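Local coordinates for protein deseasin MCP-01 (Pseudoalteromonas sp., PDB 3VV3) that probably hydrolyses peptide bonds, including those of collagen, as a serine protease of the subtilisin family, at residues 247-252 / 270-275. Residues are numbered along the deposited sequence; the frame is centred on the assembly and turned at random.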
# COMPACT_ATOMS: atom_id res chain seq x y z
N MET A 247 3.51 -17.99 -10.56
CA MET A 247 4.82 -17.52 -11.00
C MET A 247 5.10 -16.16 -10.37
O MET A 247 4.25 -15.62 -9.67
CB MET A 247 4.87 -17.41 -12.53
CG MET A 247 3.85 -16.42 -13.10
SD MET A 247 3.95 -16.29 -14.90
CE MET A 247 5.57 -15.56 -15.11
N GLY A 248 6.28 -15.60 -10.63
CA GLY A 248 6.63 -14.31 -10.08
C GLY A 248 6.98 -13.29 -11.15
O GLY A 248 7.24 -13.65 -12.29
N ALA A 249 6.97 -12.01 -10.78
CA ALA A 249 7.39 -10.93 -11.66
C ALA A 249 7.83 -9.74 -10.79
O ALA A 249 7.50 -9.69 -9.61
CB ALA A 249 6.25 -10.52 -12.61
N PRO A 250 8.58 -8.80 -11.37
CA PRO A 250 9.10 -7.68 -10.57
C PRO A 250 8.01 -6.85 -9.87
O PRO A 250 7.08 -6.33 -10.52
CB PRO A 250 9.83 -6.82 -11.62
CG PRO A 250 10.27 -7.81 -12.64
CD PRO A 250 9.11 -8.78 -12.75
N GLY A 251 8.14 -6.71 -8.56
CA GLY A 251 7.20 -5.91 -7.79
C GLY A 251 7.83 -5.06 -6.70
O GLY A 251 7.13 -4.32 -6.02
N SER A 252 9.14 -5.19 -6.52
CA SER A 252 9.86 -4.41 -5.50
C SER A 252 10.45 -3.14 -6.09
O SER A 252 11.32 -3.20 -6.96
CB SER A 252 11.00 -5.24 -4.88
OG SER A 252 10.50 -6.35 -4.15
N SER A 270 0.94 -6.01 -6.17
CA SER A 270 0.14 -5.16 -7.05
C SER A 270 0.96 -4.60 -8.21
O SER A 270 0.41 -4.25 -9.25
CB SER A 270 -0.48 -4.00 -6.26
OG SER A 270 -1.53 -4.45 -5.44
N MET A 271 2.27 -4.50 -8.02
CA MET A 271 3.17 -4.00 -9.06
C MET A 271 3.70 -5.13 -9.95
O MET A 271 4.04 -4.92 -11.11
CB MET A 271 4.36 -3.24 -8.42
CG MET A 271 4.02 -1.85 -7.86
SD MET A 271 2.90 -1.84 -6.44
CE MET A 271 1.44 -1.14 -7.21
N ALA A 272 3.76 -6.33 -9.39
CA ALA A 272 4.18 -7.51 -10.15
C ALA A 272 3.10 -7.90 -11.16
O ALA A 272 3.39 -8.24 -12.30
CB ALA A 272 4.47 -8.68 -9.19
N THR A 273 1.85 -7.84 -10.71
CA THR A 273 0.70 -8.22 -11.52
C THR A 273 0.66 -7.54 -12.91
O THR A 273 0.50 -8.23 -13.93
CB THR A 273 -0.60 -8.01 -10.70
OG1 THR A 273 -0.56 -8.89 -9.57
CG2 THR A 273 -1.85 -8.30 -11.52
N PRO A 274 0.83 -6.21 -12.96
CA PRO A 274 0.79 -5.53 -14.27
C PRO A 274 1.99 -5.83 -15.18
O PRO A 274 1.85 -5.65 -16.39
CB PRO A 274 0.72 -4.04 -13.90
CG PRO A 274 1.31 -3.96 -12.53
CD PRO A 274 0.83 -5.23 -11.85
N HIS A 275 3.13 -6.26 -14.65
CA HIS A 275 4.17 -6.75 -15.56
C HIS A 275 3.64 -7.96 -16.33
O HIS A 275 3.84 -8.09 -17.54
CB HIS A 275 5.46 -7.12 -14.81
CG HIS A 275 6.22 -5.94 -14.30
ND1 HIS A 275 7.21 -5.31 -15.02
CD2 HIS A 275 6.12 -5.27 -13.13
CE1 HIS A 275 7.69 -4.30 -14.31
NE2 HIS A 275 7.05 -4.26 -13.16
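Pro-250 O is packed against Ala-272 and His-275 in the tight centre of this buried contact. Pro-250 O lies 3.2 Å from Ala-272 CA in a CA-H...O contact, and His-275 CD2 comes to 3.0 Å from Pro-250 O. The methyl of Ala-272 presses on the neighbouring carbonyl, with Ala-272 CB 3.2 Å from Ala-249 O. The axes of strand 247-250 and of the helical segment 270-275 make an angle of 99°, and small residues let the backbones come near: Gly-251 CA is 3.8 Å from Ala-272 N. The ring of His-275 stands with CG anti to its carbonyl carbon (chi1 -72°), which brings the ring alongside Pro-250. Pro-250 CB lies over one face of the His-275 ring, toward its rim, in a CH-pi contact 4.2 Å from the centroid of that ring. With an alanine in place of His-275, Pro-250 CB would probably lose its ring face and a gap would open beside the strand end. The Met-271 side is looser. Met-271 CB is 3.8 Å from Gly-251 O, and the bent chain then leads away to His-105 and His-108. Ser-270, weakly hydrogen-bonded to His-105, probably belongs to the catalytic triad. The contact thus packs the parallel sheet's outermost strand within this chain against the helix carrying the probable nucleophile, characteristic of the subtilisin fold.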